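Local coordinates for putative isomerase (Streptomyces coelicolor A3, PDB 2OQH), which probably acts as an enolase-superfamily enzyme of the mandelate racemase type, perhaps dehydrating D-glucarate to 5-dehydro-4-deoxy-D-glucarate, at residues A[194-199]-A[217-222]; A[270-275]-A[307-312]; A[279-284]-A[313-318]. One frame throughout, in Å; residues are numbered along the deposited sequence.

Contact 1. Residues A[194-199]-A[217-222]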
ATOM      1  N   LEU A 194      16.086  -8.350  -0.808  1.00 16.04           N
ATOM      2  CA  LEU A 194      16.211  -7.359  -1.869  1.00 14.09           C
ATOM      3  C   LEU A 194      15.162  -7.509  -2.974  1.00 13.52           C
ATOM      4  O   LEU A 194      14.857  -8.624  -3.402  1.00 12.97           O
ATOM      5  CB  LEU A 194      17.618  -7.454  -2.459  1.00 14.58           C
ATOM      6  CG  LEU A 194      18.061  -6.394  -3.461  1.00 15.58           C
ATOM      7  CD1 LEU A 194      17.959  -5.020  -2.837  1.00 16.18           C
ATOM      8  CD2 LEU A 194      19.499  -6.680  -3.879  1.00 17.72           C
ATOM      9  N   ARG A 195      14.637  -6.374  -3.439  1.00 12.54           N
ATOM     10  CA  ARG A 195      13.607  -6.343  -4.478  1.00 13.59           C
ATOM     11  C   ARG A 195      13.887  -5.239  -5.500  1.00 14.48           C
ATOM     12  O   ARG A 195      14.662  -4.330  -5.236  1.00 14.05           O
ATOM     13  CB  ARG A 195      12.240  -6.055  -3.847  1.00 12.55           C
ATOM     14  CG  ARG A 195      11.915  -6.862  -2.607  1.00 13.40           C
ATOM     15  CD  ARG A 195      10.765  -6.222  -1.835  1.00 14.64           C
ATOM     16  NE  ARG A 195      10.489  -6.914  -0.577  1.00 16.64           N
ATOM     17  CZ  ARG A 195       9.652  -6.468   0.356  1.00 15.39           C
ATOM     18  NH1 ARG A 195       9.000  -5.321   0.180  1.00 15.50           N
ATOM     19  NH2 ARG A 195       9.473  -7.166   1.468  1.00 14.32           N
ATOM     20  N   VAL A 196      13.255  -5.327  -6.667  1.00 13.64           N
ATOM     21  CA  VAL A 196      13.402  -4.296  -7.691  1.00 14.91           C
ATOM     22  C   VAL A 196      12.046  -4.078  -8.365  1.00 15.01           C
ATOM     23  O   VAL A 196      11.345  -5.028  -8.716  1.00 14.73           O
ATOM     24  CB  VAL A 196      14.476  -4.658  -8.742  1.00 13.58           C
ATOM     25  CG1 VAL A 196      14.183  -6.000  -9.353  1.00 15.25           C
ATOM     26  CG2 VAL A 196      14.530  -3.585  -9.810  1.00 15.45           C
ATOM     27  N   ASP A 197      11.674  -2.814  -8.525  1.00 15.83           N
ATOM     28  CA  ASP A 197      10.392  -2.465  -9.118  1.00 16.39           C
ATOM     29  C   ASP A 197      10.562  -1.498 -10.280  1.00 16.21           C
ATOM     30  O   ASP A 197      10.672  -0.296 -10.076  1.00 16.26           O
ATOM     31  CB  ASP A 197       9.496  -1.828  -8.050  1.00 18.10           C
ATOM     32  CG  ASP A 197       8.073  -1.622  -8.518  1.00 20.30           C
ATOM     33  OD1 ASP A 197       7.798  -1.748  -9.730  1.00 19.52           O
ATOM     34  OD2 ASP A 197       7.215  -1.321  -7.657  1.00 23.93           O
ATOM     35  N   PRO A 198      10.596  -2.018 -11.519  1.00 15.69           N
ATOM     36  CA  PRO A 198      10.749  -1.186 -12.718  1.00 15.43           C
ATOM     37  C   PRO A 198       9.439  -0.503 -13.107  1.00 16.18           C
ATOM     38  O   PRO A 198       9.391   0.277 -14.061  1.00 17.24           O
ATOM     39  CB  PRO A 198      11.196  -2.187 -13.788  1.00 14.89           C
ATOM     40  CG  PRO A 198      11.844  -3.289 -12.994  1.00 15.66           C
ATOM     41  CD  PRO A 198      10.891  -3.427 -11.832  1.00 15.24           C
ATOM     42  N   ASN A 199       8.373  -0.801 -12.370  1.00 16.57           N
ATOM     43  CA  ASN A 199       7.065  -0.215 -12.656  1.00 17.66           C
ATOM     44  C   ASN A 199       6.674  -0.434 -14.105  1.00 16.30           C
ATOM     45  O   ASN A 199       6.230   0.482 -14.797  1.00 16.93           O
ATOM     46  CB  ASN A 199       7.066   1.278 -12.330  1.00 19.88           C
ATOM     47  CG  ASN A 199       7.135   1.540 -10.841  1.00 24.29           C
ATOM     48  OD1 ASN A 199       6.201   1.217 -10.098  1.00 26.82           O
ATOM     49  ND2 ASN A 199       8.245   2.111 -10.390  1.00 25.82           N
ATOM     50  N   LEU A 217      21.427 -13.192  -7.523  1.00 17.61           N
ATOM     51  CA  LEU A 217      21.318 -12.302  -6.365  1.00 17.83           C
ATOM     52  C   LEU A 217      20.230 -12.745  -5.372  1.00 17.79           C
ATOM     53  O   LEU A 217      20.065 -12.147  -4.306  1.00 19.47           O
ATOM     54  CB  LEU A 217      21.034 -10.870  -6.844  1.00 17.89           C
ATOM     55  CG  LEU A 217      21.999 -10.325  -7.907  1.00 17.34           C
ATOM     56  CD1 LEU A 217      21.594  -8.920  -8.307  1.00 17.66           C
ATOM     57  CD2 LEU A 217      23.422 -10.331  -7.368  1.00 17.71           C
ATOM     58  N   ASP A 218      19.495 -13.794  -5.729  1.00 16.25           N
ATOM     59  CA  ASP A 218      18.422 -14.333  -4.896  1.00 14.42           C
ATOM     60  C   ASP A 218      17.509 -13.259  -4.290  1.00 13.92           C
ATOM     61  O   ASP A 218      17.381 -13.136  -3.071  1.00 13.68           O
ATOM     62  CB  ASP A 218      19.007 -15.219  -3.788  1.00 15.94           C
ATOM     63  CG  ASP A 218      17.934 -15.944  -2.995  1.00 17.99           C
ATOM     64  OD1 ASP A 218      16.935 -16.405  -3.605  1.00 19.33           O
ATOM     65  OD2 ASP A 218      18.087 -16.062  -1.765  1.00 17.98           O
ATOM     66  N   LEU A 219      16.863 -12.492  -5.157  1.00 12.95           N
ATOM     67  CA  LEU A 219      15.963 -11.434  -4.723  1.00 12.42           C
ATOM     68  C   LEU A 219      14.676 -12.015  -4.156  1.00 12.87           C
ATOM     69  O   LEU A 219      14.226 -13.074  -4.589  1.00 14.56           O
ATOM     70  CB  LEU A 219      15.606 -10.533  -5.906  1.00 13.54           C
ATOM     71  CG  LEU A 219      16.743  -9.997  -6.775  1.00 14.23           C
ATOM     72  CD1 LEU A 219      16.155  -9.291  -7.996  1.00 13.92           C
ATOM     73  CD2 LEU A 219      17.603  -9.046  -5.962  1.00 13.88           C
ATOM     74  N   GLU A 220      14.077 -11.323  -3.193  1.00 12.66           N
ATOM     75  CA  GLU A 220      12.820 -11.791  -2.631  1.00 13.52           C
ATOM     76  C   GLU A 220      11.827 -11.871  -3.792  1.00 13.32           C
ATOM     77  O   GLU A 220      11.074 -12.832  -3.907  1.00 14.48           O
ATOM     78  CB  GLU A 220      12.317 -10.839  -1.548  1.00 13.43           C
ATOM     79  CG  GLU A 220      10.966 -11.232  -0.992  1.00 14.64           C
ATOM     80  CD  GLU A 220      10.597 -10.437   0.244  1.00 17.87           C
ATOM     81  OE1 GLU A 220      11.167  -9.336   0.424  1.00 18.23           O
ATOM     82  OE2 GLU A 220       9.738 -10.910   1.021  1.00 17.49           O
ATOM     83  N   TYR A 221      11.818 -10.846  -4.636  1.00 13.28           N
ATOM     84  CA  TYR A 221      10.979 -10.863  -5.825  1.00 13.74           C
ATOM     85  C   TYR A 221      11.252  -9.744  -6.803  1.00 13.66           C
ATOM     86  O   TYR A 221      11.822  -8.710  -6.453  1.00 13.13           O
ATOM     87  CB  TYR A 221       9.477 -10.909  -5.484  1.00 14.94           C
ATOM     88  CG  TYR A 221       8.938  -9.843  -4.558  1.00 14.24           C
ATOM     89  CD1 TYR A 221       8.854  -8.505  -4.955  1.00 14.43           C
ATOM     90  CD2 TYR A 221       8.460 -10.183  -3.297  1.00 13.14           C
ATOM     91  CE1 TYR A 221       8.295  -7.530  -4.112  1.00 14.43           C
ATOM     92  CE2 TYR A 221       7.902  -9.227  -2.449  1.00 16.09           C
ATOM     93  CZ  TYR A 221       7.822  -7.901  -2.856  1.00 15.29           C
ATOM     94  OH  TYR A 221       7.283  -6.967  -1.994  1.00 14.69           O
ATOM     95  N   LEU A 222      10.863  -9.994  -8.047  1.00 11.35           N
ATOM     96  CA  LEU A 222      11.001  -9.048  -9.134  1.00 11.90           C
ATOM     97  C   LEU A 222       9.599  -8.460  -9.258  1.00 12.91           C
ATOM     98  O   LEU A 222       8.646  -9.177  -9.559  1.00 13.51           O
ATOM     99  CB  LEU A 222      11.406  -9.795 -10.407  1.00 13.10           C
ATOM    100  CG  LEU A 222      11.538  -9.042 -11.721  1.00 14.55           C
ATOM    101  CD1 LEU A 222      12.312  -7.755 -11.511  1.00 16.06           C
ATOM    102  CD2 LEU A 222      12.244  -9.929 -12.735  1.00 15.42           C
TER
HETATM  103  O   HOH W   1      16.421 -11.302  -0.973  1.00 17.21           O
HETATM  104  O   HOH W   2       9.861  -9.692   3.469  1.00 18.23           O
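The guanidinium of R195 has the hydroxyl of Y221 over one face, 3.1 Å above the plane and set toward the rim, while OE1 of E220 and a water lie at its edge, in plane. The Y221 ring in turn takes R195 CG over one face in a CH-pi contact, CG sitting 4.2 Å from the ring centroid, and the guanidinium and ring planes are only 21° apart. R195 and E220 form a salt bridge, gripped side-on: NE (2.7 Å) and NH2 (2.9 Å) of R195 both donate to the single oxygen OE1. The two flat groups are turned 57° apart, so NE comes from above the carboxylate plane and NH2 is tilted out of it on the same face. OE2 of E220 is held separately, by a salt bridge to R321 and by the water that also takes a weak bond from R195 NH2. Y221 OH is hydrogen-bonded to N295 ND2, and R195 NH2 also donates to the carbonyl of A322.

The segments carry neighbouring parallel strands, 193-197 and 221-223, of the enolase-type TIM barrel, joined as a beta-alpha-beta unit through helix 204-214. E220 N donates to L194 O at 2.8 Å, whereas V196 N and Y221 O, both buried, have no partner in the model. V196 and L222 point to the sheet face opposite R195 and Y221, the face where V196 meets L182 of helix 175-188. There a chi1 of 55° turns V196 CG1 to the L222 side, pressing it on L222 CD1 at 3.4 Å, tighter than usual. L219 reaches across with CD2 to CG of L194 at 3.7 Å.

Contact 2. Residues A[270-275]-A[307-312]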
ATOM      1  N   ASP A 270      -3.709  -3.869  -1.257  1.00 13.41           N
ATOM      2  CA  ASP A 270      -3.739  -2.427  -1.037  1.00 14.44           C
ATOM      3  C   ASP A 270      -5.203  -2.028  -0.939  1.00 13.15           C
ATOM      4  O   ASP A 270      -5.936  -2.024  -1.932  1.00 13.40           O
ATOM      5  CB  ASP A 270      -3.068  -1.676  -2.196  1.00 13.57           C
ATOM      6  CG  ASP A 270      -3.113  -0.163  -2.020  1.00 17.89           C
ATOM      7  OD1 ASP A 270      -3.729   0.319  -1.044  1.00 18.86           O
ATOM      8  OD2 ASP A 270      -2.530   0.550  -2.864  1.00 18.07           O
ATOM      9  N   VAL A 271      -5.619  -1.702   0.276  1.00 13.88           N
ATOM     10  CA  VAL A 271      -6.995  -1.322   0.540  1.00 15.20           C
ATOM     11  C   VAL A 271      -7.500  -0.219  -0.372  1.00 15.53           C
ATOM     12  O   VAL A 271      -8.630  -0.259  -0.852  1.00 14.91           O
ATOM     13  CB  VAL A 271      -7.157  -0.873   2.005  1.00 14.71           C
ATOM     14  CG1 VAL A 271      -8.527  -0.234   2.216  1.00 16.83           C
ATOM     15  CG2 VAL A 271      -6.981  -2.063   2.918  1.00 13.51           C
ATOM     16  N   TYR A 272      -6.644   0.761  -0.616  1.00 16.02           N
ATOM     17  CA  TYR A 272      -7.006   1.903  -1.424  1.00 16.60           C
ATOM     18  C   TYR A 272      -7.068   1.597  -2.903  1.00 18.04           C
ATOM     19  O   TYR A 272      -7.718   2.317  -3.660  1.00 19.85           O
ATOM     20  CB  TYR A 272      -6.038   3.038  -1.094  1.00 17.78           C
ATOM     21  CG  TYR A 272      -5.996   3.194   0.404  1.00 17.94           C
ATOM     22  CD1 TYR A 272      -7.117   3.654   1.094  1.00 16.30           C
ATOM     23  CD2 TYR A 272      -4.928   2.699   1.147  1.00 18.30           C
ATOM     24  CE1 TYR A 272      -7.185   3.600   2.481  1.00 17.95           C
ATOM     25  CE2 TYR A 272      -4.986   2.636   2.547  1.00 18.76           C
ATOM     26  CZ  TYR A 272      -6.123   3.086   3.206  1.00 18.14           C
ATOM     27  OH  TYR A 272      -6.223   2.983   4.580  1.00 21.30           O
ATOM     28  N   LYS A 273      -6.420   0.514  -3.311  1.00 16.76           N
ATOM     29  CA  LYS A 273      -6.435   0.113  -4.709  1.00 16.48           C
ATOM     30  C   LYS A 273      -7.591  -0.868  -4.974  1.00 14.96           C
ATOM     31  O   LYS A 273      -8.196  -0.854  -6.045  1.00 15.83           O
ATOM     32  CB  LYS A 273      -5.085  -0.523  -5.071  1.00 17.98           C
ATOM     33  CG  LYS A 273      -4.930  -0.939  -6.528  1.00 20.02           C
ATOM     34  CD  LYS A 273      -3.528  -1.510  -6.803  1.00 19.16           C
ATOM     35  CE  LYS A 273      -2.469  -0.424  -6.926  1.00 20.11           C
ATOM     36  NZ  LYS A 273      -2.127  -0.147  -8.349  1.00 19.50           N
ATOM     37  N   TRP A 274      -7.900  -1.697  -3.979  1.00 14.87           N
ATOM     38  CA  TRP A 274      -8.956  -2.699  -4.084  1.00 13.63           C
ATOM     39  C   TRP A 274     -10.333  -2.284  -3.545  1.00 14.86           C
ATOM     40  O   TRP A 274     -11.284  -3.064  -3.576  1.00 13.49           O
ATOM     41  CB  TRP A 274      -8.485  -3.993  -3.414  1.00 13.47           C
ATOM     42  CG  TRP A 274      -7.369  -4.647  -4.187  1.00 14.01           C
ATOM     43  CD1 TRP A 274      -6.103  -4.165  -4.364  1.00 14.97           C
ATOM     44  CD2 TRP A 274      -7.449  -5.852  -4.960  1.00 13.96           C
ATOM     45  NE1 TRP A 274      -5.391  -4.989  -5.206  1.00 13.90           N
ATOM     46  CE2 TRP A 274      -6.192  -6.034  -5.584  1.00 13.71           C
ATOM     47  CE3 TRP A 274      -8.460  -6.797  -5.189  1.00 13.37           C
ATOM     48  CZ2 TRP A 274      -5.921  -7.126  -6.427  1.00 13.59           C
ATOM     49  CZ3 TRP A 274      -8.189  -7.884  -6.030  1.00 14.07           C
ATOM     50  CH2 TRP A 274      -6.931  -8.035  -6.635  1.00 12.78           C
ATOM     51  N   GLY A 275     -10.427  -1.064  -3.030  1.00 12.82           N
ATOM     52  CA  GLY A 275     -11.704  -0.568  -2.553  1.00 14.30           C
ATOM     53  C   GLY A 275     -12.136  -0.813  -1.120  1.00 15.74           C
ATOM     54  O   GLY A 275     -13.207  -0.346  -0.726  1.00 17.78           O
ATOM     55  N   ALA A 307      -2.796   3.087   9.445  1.00 17.28           N
ATOM     56  CA  ALA A 307      -3.445   2.422  10.572  1.00 17.19           C
ATOM     57  C   ALA A 307      -4.379   1.313  10.069  1.00 16.36           C
ATOM     58  O   ALA A 307      -4.421   0.219  10.633  1.00 17.18           O
ATOM     59  CB  ALA A 307      -4.230   3.444  11.397  1.00 17.22           C
ATOM     60  N   ALA A 308      -5.126   1.603   9.009  1.00 15.47           N
ATOM     61  CA  ALA A 308      -6.040   0.621   8.435  1.00 15.33           C
ATOM     62  C   ALA A 308      -5.230  -0.575   7.921  1.00 15.51           C
ATOM     63  O   ALA A 308      -5.598  -1.726   8.142  1.00 15.42           O
ATOM     64  CB  ALA A 308      -6.834   1.251   7.306  1.00 14.11           C
ATOM     65  N   HIS A 309      -4.121  -0.293   7.244  1.00 14.14           N
ATOM     66  CA  HIS A 309      -3.269  -1.352   6.717  1.00 13.94           C
ATOM     67  C   HIS A 309      -2.669  -2.219   7.822  1.00 13.51           C
ATOM     68  O   HIS A 309      -2.584  -3.440   7.688  1.00 13.04           O
ATOM     69  CB  HIS A 309      -2.150  -0.755   5.861  1.00 14.54           C
ATOM     70  CG  HIS A 309      -2.528  -0.561   4.427  1.00 17.41           C
ATOM     71  ND1 HIS A 309      -3.692  -1.067   3.891  1.00 18.72           N
ATOM     72  CD2 HIS A 309      -1.867   0.029   3.404  1.00 16.91           C
ATOM     73  CE1 HIS A 309      -3.731  -0.802   2.596  1.00 17.96           C
ATOM     74  NE2 HIS A 309      -2.635  -0.138   2.277  1.00 19.89           N
ATOM     75  N   LEU A 310      -2.263  -1.579   8.916  1.00 12.40           N
ATOM     76  CA  LEU A 310      -1.674  -2.290  10.042  1.00 12.42           C
ATOM     77  C   LEU A 310      -2.668  -3.269  10.652  1.00 12.86           C
ATOM     78  O   LEU A 310      -2.283  -4.345  11.095  1.00 13.03           O
ATOM     79  CB  LEU A 310      -1.191  -1.292  11.103  1.00 12.55           C
ATOM     80  CG  LEU A 310      -0.018  -0.433  10.631  1.00 12.33           C
ATOM     81  CD1 LEU A 310       0.296   0.676  11.641  1.00 14.62           C
ATOM     82  CD2 LEU A 310       1.184  -1.340  10.437  1.00 14.07           C
ATOM     83  N   ALA A 311      -3.945  -2.890  10.677  1.00 13.38           N
ATOM     84  CA  ALA A 311      -4.981  -3.766  11.223  1.00 13.21           C
ATOM     85  C   ALA A 311      -5.115  -4.993  10.321  1.00 13.34           C
ATOM     86  O   ALA A 311      -5.291  -6.114  10.792  1.00 13.52           O
ATOM     87  CB  ALA A 311      -6.316  -3.028  11.308  1.00 13.40           C
ATOM     88  N   VAL A 312      -5.021  -4.772   9.017  1.00 13.57           N
ATOM     89  CA  VAL A 312      -5.132  -5.876   8.083  1.00 13.65           C
ATOM     90  C   VAL A 312      -3.949  -6.825   8.233  1.00 13.74           C
ATOM     91  O   VAL A 312      -4.135  -8.027   8.397  1.00 14.89           O
ATOM     92  CB  VAL A 312      -5.228  -5.373   6.638  1.00 14.12           C
ATOM     93  CG1 VAL A 312      -5.248  -6.552   5.673  1.00 12.26           C
ATOM     94  CG2 VAL A 312      -6.505  -4.550   6.474  1.00 14.19           C
TER
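At the C-terminal end of barrel strand 266-269 the chain enters a short, weakly bonded helical turn, about 271-274, and D270, V271 and Y272 pack there against helix 303-315, chiefly on H309, with A308 and V312. H309 carries most of the contact. Its CE1 comes within 3.1 Å of V271 N, which lies at the ring edge, and CE1 also meets V271 CB at 3.5 Å. D270 OD1 is at the same ring's edge, in plane, but 3.5 Å from NE2, and no hydrogen bond crosses between the segments. Over one face of the imidazole sits Y272 CE2, 3.6 Å from NE2; the two rings are oblique, with planes at 52°. H309 ND1 is buried with no partner in the model.

The Y272 hydroxyl bonds to the A305 carbonyl and packs on A308 CB, one turn on in the same helix, at 3.3 Å. V271 CG2 and V312 CG2 meet more loosely, and V312 also touches T280 of helix 277-289.

D270 is the N-cap of the helical turn. Its CG is anti to the backbone N (chi1 178°), which lets OD1 accept from Y272 N at 3.0 Å. H309 lies behind D270 on this OD1 side, while OD2 makes a weak hydrogen bond to H297 ND1, consistent with the His-Asp dyad at the ends of the sixth and seventh strands in mandelate-racemase-type enzymes.

Contact 3. Residues A[279-284]-A[313-318]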
ATOM      1  N   ALA A 279     -12.268  -6.591   0.998  1.00 11.95           N
ATOM      2  CA  ALA A 279     -11.721  -7.032  -0.284  1.00 10.67           C
ATOM      3  C   ALA A 279     -10.278  -7.493  -0.122  1.00 11.95           C
ATOM      4  O   ALA A 279      -9.850  -8.446  -0.763  1.00 11.60           O
ATOM      5  CB  ALA A 279     -11.794  -5.913  -1.303  1.00 11.38           C
ATOM      6  N   THR A 280      -9.531  -6.808   0.739  1.00 10.63           N
ATOM      7  CA  THR A 280      -8.136  -7.145   0.976  1.00  9.38           C
ATOM      8  C   THR A 280      -8.024  -8.446   1.773  1.00 10.83           C
ATOM      9  O   THR A 280      -7.140  -9.256   1.510  1.00 10.99           O
ATOM     10  CB  THR A 280      -7.414  -5.991   1.699  1.00  9.85           C
ATOM     11  OG1 THR A 280      -7.510  -4.807   0.896  1.00 12.76           O
ATOM     12  CG2 THR A 280      -5.948  -6.323   1.921  1.00  9.14           C
ATOM     13  N   LYS A 281      -8.920  -8.650   2.737  1.00  9.49           N
ATOM     14  CA  LYS A 281      -8.916  -9.896   3.506  1.00  9.57           C
ATOM     15  C   LYS A 281      -9.285 -11.017   2.533  1.00 10.39           C
ATOM     16  O   LYS A 281      -8.766 -12.129   2.618  1.00 10.61           O
ATOM     17  CB  LYS A 281      -9.949  -9.853   4.637  1.00 12.05           C
ATOM     18  CG  LYS A 281      -9.659  -8.837   5.734  1.00 13.41           C
ATOM     19  CD  LYS A 281      -8.481  -9.266   6.585  1.00 14.81           C
ATOM     20  CE  LYS A 281      -8.825 -10.492   7.419  1.00 14.83           C
ATOM     21  NZ  LYS A 281      -7.745 -10.803   8.387  1.00 15.50           N
ATOM     22  N   ALA A 282     -10.191 -10.712   1.610  1.00  9.26           N
ATOM     23  CA  ALA A 282     -10.620 -11.682   0.609  1.00  9.97           C
ATOM     24  C   ALA A 282      -9.422 -12.080  -0.256  1.00 10.26           C
ATOM     25  O   ALA A 282      -9.175 -13.264  -0.498  1.00 11.63           O
ATOM     26  CB  ALA A 282     -11.716 -11.082  -0.260  1.00  9.70           C
ATOM     27  N   LEU A 283      -8.679 -11.078  -0.711  1.00  9.66           N
ATOM     28  CA  LEU A 283      -7.510 -11.314  -1.543  1.00 10.65           C
ATOM     29  C   LEU A 283      -6.499 -12.208  -0.828  1.00 11.09           C
ATOM     30  O   LEU A 283      -5.861 -13.062  -1.451  1.00  9.99           O
ATOM     31  CB  LEU A 283      -6.868  -9.980  -1.931  1.00 12.03           C
ATOM     32  CG  LEU A 283      -5.633 -10.011  -2.838  1.00 12.80           C
ATOM     33  CD1 LEU A 283      -5.867 -10.936  -4.031  1.00 13.82           C
ATOM     34  CD2 LEU A 283      -5.324  -8.590  -3.302  1.00 12.50           C
ATOM     35  N   ALA A 284      -6.356 -12.014   0.480  1.00 10.08           N
ATOM     36  CA  ALA A 284      -5.424 -12.819   1.262  1.00 10.16           C
ATOM     37  C   ALA A 284      -5.862 -14.279   1.177  1.00 10.18           C
ATOM     38  O   ALA A 284      -5.039 -15.184   1.025  1.00 10.80           O
ATOM     39  CB  ALA A 284      -5.412 -12.349   2.713  1.00  8.83           C
ATOM     40  N   VAL A 313      -2.735  -6.286   8.205  1.00 13.45           N
ATOM     41  CA  VAL A 313      -1.546  -7.119   8.340  1.00 13.75           C
ATOM     42  C   VAL A 313      -1.570  -7.905   9.645  1.00 14.32           C
ATOM     43  O   VAL A 313      -1.315  -9.112   9.669  1.00 14.79           O
ATOM     44  CB  VAL A 313      -0.253  -6.271   8.297  1.00 11.96           C
ATOM     45  CG1 VAL A 313       0.952  -7.157   8.581  1.00 13.64           C
ATOM     46  CG2 VAL A 313      -0.105  -5.602   6.939  1.00 12.18           C
ATOM     47  N   SER A 314      -1.896  -7.208  10.726  1.00 15.15           N
ATOM     48  CA  SER A 314      -1.950  -7.795  12.058  1.00 16.18           C
ATOM     49  C   SER A 314      -2.866  -9.016  12.161  1.00 16.73           C
ATOM     50  O   SER A 314      -2.554  -9.974  12.866  1.00 17.66           O
ATOM     51  CB  SER A 314      -2.399  -6.722  13.064  1.00 17.39           C
ATOM     52  OG  SER A 314      -2.479  -7.240  14.382  1.00 19.54           O
ATOM     53  N   SER A 315      -3.991  -8.985  11.455  1.00 15.72           N
ATOM     54  CA  SER A 315      -4.947 -10.091  11.506  1.00 16.47           C
ATOM     55  C   SER A 315      -4.840 -11.079  10.346  1.00 16.59           C
ATOM     56  O   SER A 315      -5.633 -12.019  10.251  1.00 17.10           O
ATOM     57  CB  SER A 315      -6.370  -9.530  11.534  1.00 16.29           C
ATOM     58  OG  SER A 315      -6.645  -8.788  10.356  1.00 16.88           O
ATOM     59  N   THR A 316      -3.854 -10.890   9.479  1.00 16.88           N
ATOM     60  CA  THR A 316      -3.729 -11.745   8.301  1.00 16.18           C
ATOM     61  C   THR A 316      -2.436 -12.560   8.213  1.00 16.05           C
ATOM     62  O   THR A 316      -1.369 -12.026   7.907  1.00 16.14           O
ATOM     63  CB  THR A 316      -3.891 -10.883   7.032  1.00 16.62           C
ATOM     64  OG1 THR A 316      -5.085 -10.090   7.149  1.00 14.31           O
ATOM     65  CG2 THR A 316      -3.994 -11.759   5.790  1.00 18.49           C
ATOM     66  N   PRO A 317      -2.527 -13.878   8.463  1.00 16.02           N
ATOM     67  CA  PRO A 317      -1.368 -14.771   8.416  1.00 14.35           C
ATOM     68  C   PRO A 317      -0.436 -14.647   7.203  1.00 14.10           C
ATOM     69  O   PRO A 317       0.771 -14.509   7.366  1.00 14.92           O
ATOM     70  CB  PRO A 317      -2.005 -16.155   8.525  1.00 14.39           C
ATOM     71  CG  PRO A 317      -3.134 -15.910   9.466  1.00 13.93           C
ATOM     72  CD  PRO A 317      -3.725 -14.613   8.912  1.00 14.47           C
ATOM     73  N   VAL A 318      -0.984 -14.686   5.993  1.00 12.92           N
ATOM     74  CA  VAL A 318      -0.153 -14.615   4.792  1.00 11.96           C
ATOM     75  C   VAL A 318       0.674 -13.326   4.616  1.00 12.76           C
ATOM     76  O   VAL A 318       1.658 -13.313   3.872  1.00 13.14           O
ATOM     77  CB  VAL A 318      -1.010 -14.861   3.522  1.00 11.63           C
ATOM     78  CG1 VAL A 318      -1.892 -13.656   3.234  1.00 12.86           C
ATOM     79  CG2 VAL A 318      -0.111 -15.177   2.346  1.00 12.90           C
TER
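The polar part of this contact hangs on one amino group: K281 NZ donates to S315 OG and to T316 OG1, each at 3.0 Å, near the C-terminal end of helix 303-315. To get there the lysine chain folds at chi2 (-71°) and chi3 (-69°) rather than running straight, and it passes alongside T316, heading the opposite way, with CD of K281 3.5 Å from T316 OG1. A third bond from NZ goes to the carbonyl of L120, so three oxygens share the ammonium. Both hydroxyls also bond back to their own helix: S315 OG to the carbonyls of A311 and V312, T316 OG1 to that of V312. The lysine therefore gathers side chains already tied to the helix's last turn. With alanine at K281, the L120 carbonyl and the two hydroxyls would probably lose the ammonium that joins them, and the end of helix 303-315 would be less firmly tied to helix 277-289.

The apolar part lies one turn further along helix 277-289. A284 points its CB toward the partner and meets T316 CG2 at 3.4 Å, closer than usual carbon contact, and V318 CG1 at 3.8 Å. T316 thus offers its two branches to different neighbours, OG1 to K281 and CG2 to A284. A284 also touches M294 of strand 293-296, while T316 O and P317 O are hydrogen-bonded by the guanidinium of R125. Helix 277-289 here packs on the C-terminal end of helix 303-315 and the loop after it, in the outer layer of the (beta/alpha)7beta barrel of the enolase superfamily.

Following the chain from the N terminus, contact 1 comes first: it closes the loop through helix 204-214 and pairs strands 193-197 and 221-223 before the other two begin. Segment 279-284 then opens inside the loop closed by contact 2 and pairs beyond its end, so contacts 2 and 3 cross; each loop contains strand 293-296. Helix 271-274 leads into helix 277-289, and the two are brought to helix 303-315 and the loop after it, contact 3 also touching strand 293-296. Contacts 2 and 3 meet, with V271 CG2 3.4 Å from T280 OG1. Contact 1 lies about 23 Å and 22 Å from them, centre to centre, in another part of the same barrel.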